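Long-range contact in B-agarase (Saccharophagus degradans, PDB 4BQ2), which hydrolyses the beta-1,4 linkages of agarose, acting as an exo-beta-agarase of glycoside hydrolase family 50: residues A[245-256]-A[274-282]. Numbering follows the deposited sequence.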
# COMPACT_ATOMS: atom_id res chain seq x y z
N SER A 245 -31.20 -0.51 -2.33
CA SER A 245 -31.92 -1.73 -2.70
C SER A 245 -31.38 -2.87 -1.82
O SER A 245 -30.42 -2.68 -1.08
CB SER A 245 -31.73 -2.02 -4.18
OG SER A 245 -30.34 -2.20 -4.48
N LYS A 246 -32.01 -4.04 -1.90
CA LYS A 246 -31.51 -5.24 -1.21
C LYS A 246 -29.98 -5.38 -1.30
O LYS A 246 -29.31 -5.57 -0.27
CB LYS A 246 -32.19 -6.52 -1.76
CG LYS A 246 -31.65 -7.83 -1.18
CD LYS A 246 -32.28 -9.03 -1.92
CE LYS A 246 -31.92 -10.35 -1.28
NZ LYS A 246 -32.58 -11.45 -2.03
N PHE A 247 -29.46 -5.25 -2.52
CA PHE A 247 -28.02 -5.48 -2.77
C PHE A 247 -27.14 -4.23 -2.70
O PHE A 247 -26.02 -4.24 -3.20
CB PHE A 247 -27.83 -6.19 -4.12
CG PHE A 247 -28.23 -7.64 -4.09
CD1 PHE A 247 -27.35 -8.62 -3.63
CD2 PHE A 247 -29.51 -8.04 -4.53
CE1 PHE A 247 -27.71 -9.97 -3.63
CE2 PHE A 247 -29.88 -9.39 -4.51
CZ PHE A 247 -28.98 -10.37 -4.07
N GLY A 248 -27.67 -3.15 -2.14
CA GLY A 248 -26.84 -1.95 -1.88
C GLY A 248 -26.87 -0.95 -3.01
O GLY A 248 -26.10 0.03 -3.00
N GLY A 249 -27.69 -1.23 -4.02
CA GLY A 249 -27.85 -0.36 -5.18
C GLY A 249 -28.78 0.80 -4.88
O GLY A 249 -29.27 0.93 -3.75
N TRP A 250 -29.05 1.62 -5.90
CA TRP A 250 -29.84 2.85 -5.73
C TRP A 250 -31.30 2.53 -6.09
O TRP A 250 -31.60 2.26 -7.27
CB TRP A 250 -29.26 3.98 -6.60
CG TRP A 250 -29.87 5.37 -6.38
CD1 TRP A 250 -30.46 6.17 -7.34
CD2 TRP A 250 -29.93 6.11 -5.15
NE1 TRP A 250 -30.87 7.36 -6.77
CE2 TRP A 250 -30.55 7.36 -5.44
CE3 TRP A 250 -29.49 5.87 -3.83
CZ2 TRP A 250 -30.77 8.35 -4.46
CZ3 TRP A 250 -29.70 6.87 -2.86
CH2 TRP A 250 -30.35 8.09 -3.18
N LEU A 251 -32.16 2.50 -5.08
CA LEU A 251 -33.58 2.19 -5.26
C LEU A 251 -34.28 3.11 -6.25
O LEU A 251 -35.13 2.64 -7.01
CB LEU A 251 -34.37 2.25 -3.95
CG LEU A 251 -34.91 1.04 -3.19
CD1 LEU A 251 -35.86 1.52 -2.10
CD2 LEU A 251 -35.61 0.02 -4.09
N ALA A 252 -33.94 4.40 -6.23
CA ALA A 252 -34.64 5.38 -7.05
C ALA A 252 -34.49 5.08 -8.55
O ALA A 252 -35.41 5.31 -9.34
CB ALA A 252 -34.20 6.80 -6.70
N GLY A 253 -33.35 4.51 -8.93
CA GLY A 253 -33.22 3.97 -10.27
C GLY A 253 -32.62 4.97 -11.24
O GLY A 253 -31.89 5.86 -10.84
N PRO A 254 -32.92 4.81 -12.54
CA PRO A 254 -33.85 3.82 -13.07
C PRO A 254 -33.32 2.39 -12.96
O PRO A 254 -32.11 2.18 -12.86
CB PRO A 254 -33.95 4.21 -14.54
CG PRO A 254 -32.59 4.75 -14.86
CD PRO A 254 -32.08 5.40 -13.59
N LYS A 255 -34.24 1.42 -12.98
CA LYS A 255 -33.88 0.02 -12.88
C LYS A 255 -33.52 -0.48 -14.26
O LYS A 255 -34.22 -0.20 -15.24
CB LYS A 255 -35.03 -0.78 -12.22
CG LYS A 255 -34.79 -2.28 -12.15
CD LYS A 255 -35.45 -2.94 -10.95
CE LYS A 255 -36.89 -3.33 -11.23
NZ LYS A 255 -37.57 -3.57 -9.93
N LEU A 256 -32.40 -1.18 -14.37
CA LEU A 256 -31.95 -1.72 -15.65
C LEU A 256 -32.25 -3.21 -15.68
O LEU A 256 -32.89 -3.72 -14.78
CB LEU A 256 -30.45 -1.48 -15.86
CG LEU A 256 -29.80 -0.10 -15.94
CD1 LEU A 256 -30.64 0.91 -16.69
CD2 LEU A 256 -29.46 0.41 -14.53
N VAL A 274 -24.18 -2.66 -11.86
CA VAL A 274 -25.62 -2.84 -11.72
C VAL A 274 -25.77 -4.05 -10.82
O VAL A 274 -25.12 -5.07 -11.05
CB VAL A 274 -26.27 -3.11 -13.10
CG1 VAL A 274 -27.74 -3.51 -12.96
CG2 VAL A 274 -26.10 -1.92 -14.02
N ASP A 275 -26.65 -3.95 -9.83
CA ASP A 275 -26.78 -5.03 -8.88
C ASP A 275 -27.64 -6.22 -9.43
O ASP A 275 -28.21 -6.13 -10.51
CB ASP A 275 -27.19 -4.47 -7.50
CG ASP A 275 -28.70 -4.24 -7.34
OD1 ASP A 275 -29.51 -4.65 -8.20
OD2 ASP A 275 -29.06 -3.63 -6.31
N PRO A 276 -27.65 -7.38 -8.74
CA PRO A 276 -28.39 -8.55 -9.28
C PRO A 276 -29.88 -8.29 -9.65
O PRO A 276 -30.48 -9.07 -10.40
CB PRO A 276 -28.32 -9.55 -8.11
CG PRO A 276 -27.03 -9.21 -7.40
CD PRO A 276 -26.95 -7.69 -7.48
N GLU A 277 -30.49 -7.26 -9.06
CA GLU A 277 -31.89 -6.91 -9.34
C GLU A 277 -32.04 -5.77 -10.35
O GLU A 277 -33.18 -5.37 -10.69
CB GLU A 277 -32.58 -6.53 -8.05
CG GLU A 277 -32.57 -7.64 -7.04
CD GLU A 277 -33.41 -7.33 -5.82
OE1 GLU A 277 -33.50 -6.14 -5.40
OE2 GLU A 277 -33.95 -8.30 -5.28
N GLY A 278 -30.92 -5.22 -10.82
CA GLY A 278 -30.97 -4.23 -11.90
C GLY A 278 -30.81 -2.79 -11.45
O GLY A 278 -30.99 -1.85 -12.25
N TYR A 279 -30.49 -2.58 -10.17
CA TYR A 279 -30.35 -1.19 -9.64
C TYR A 279 -28.93 -0.71 -9.82
O TYR A 279 -27.98 -1.52 -9.68
CB TYR A 279 -30.74 -1.09 -8.17
CG TYR A 279 -32.18 -1.42 -7.94
CD1 TYR A 279 -33.17 -0.45 -8.07
CD2 TYR A 279 -32.57 -2.72 -7.59
CE1 TYR A 279 -34.51 -0.76 -7.87
CE2 TYR A 279 -33.91 -3.05 -7.38
CZ TYR A 279 -34.87 -2.06 -7.52
OH TYR A 279 -36.19 -2.40 -7.33
N PRO A 280 -28.75 0.57 -10.20
CA PRO A 280 -27.39 1.04 -10.40
C PRO A 280 -26.60 0.87 -9.09
O PRO A 280 -27.18 1.03 -8.00
CB PRO A 280 -27.57 2.53 -10.75
CG PRO A 280 -28.99 2.65 -11.26
CD PRO A 280 -29.77 1.60 -10.53
N TYR A 281 -25.32 0.54 -9.22
CA TYR A 281 -24.49 0.22 -8.06
C TYR A 281 -23.11 0.88 -8.18
O TYR A 281 -22.57 1.04 -9.28
CB TYR A 281 -24.38 -1.32 -7.93
CG TYR A 281 -23.59 -1.85 -6.72
CD1 TYR A 281 -24.19 -2.00 -5.47
CD2 TYR A 281 -22.25 -2.21 -6.85
CE1 TYR A 281 -23.49 -2.50 -4.39
CE2 TYR A 281 -21.52 -2.70 -5.76
CZ TYR A 281 -22.14 -2.83 -4.54
OH TYR A 281 -21.41 -3.33 -3.47
N PHE A 282 -22.52 1.21 -7.03
CA PHE A 282 -21.21 1.88 -6.96
C PHE A 282 -20.55 1.34 -5.67
O PHE A 282 -21.16 1.36 -4.59
CB PHE A 282 -21.36 3.41 -6.95
CG PHE A 282 -20.04 4.16 -6.96
CD1 PHE A 282 -19.39 4.50 -5.76
CD2 PHE A 282 -19.45 4.54 -8.16
CE1 PHE A 282 -18.18 5.18 -5.77
CE2 PHE A 282 -18.23 5.22 -8.19
CZ PHE A 282 -17.58 5.55 -6.99
O HOH W 1 -34.34 -4.50 -3.57
O HOH W 2 -33.21 -10.71 -5.15
O HOH W 3 -30.94 -5.09 -4.95
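Phe247 and Tyr279 both carry CG beside the backbone N and anti to the carbonyl carbon (chi1 -73° and -63°), which lays the first ring against Pro276 and puts the second between Ser245 and Lys255. Pro276 CG stands almost on the normal of the Phe247 ring, 3.7 Å from its centroid, a CH-pi contact over one face, while the CG methylene of Glu277 closes on the ring edge. The Tyr279 ring has Ser245 CB over one face and Lys255 CD over the other; a bend in the lysine chain at chi3 (86°) then brings Lys255 NZ within 3.2 Å of Tyr279 OH as a hydrogen bond. Asp275 is gripped through both oxygens. Ser245 OG donates to Asp275 OD2 over 2.7 Å, meeting it nearly along the C-O bond, and a water held by Phe247 N and Glu277 OE1 gives the same oxygen a second donor, so OD2 carries the link to 245-256. Asp275 OD1 takes Glu277 N and Tyr279 N from opposite faces of the carboxylate plane, pinning the group within its own turn; together the two oxygens restrain its rotation. Two further waters link Glu277 to Lys246, one at the backbone N, the other at NZ. Backbone bonds clamp the rest: Trp250 N to Pro280 O (2.9 Å) and a nearly straight Leu256 N to Gly278 O (2.6 Å). Leu256 CD2 packs 4.0 Å from Pro280 CG. Pro254 O lies against the same ring, 3.4 Å from Pro280 CD, and is buried without a polar partner. Beyond the contact, Tyr743 of helix 742-746 bonds Gly248 O and meets the Trp250 ring. The loop 245-256 thus wraps the tight turn joining antiparallel strands 270-274 and 280-287, a beta hairpin whose type I turn, Asp275 to Gly278, is reinforced by an Asx turn.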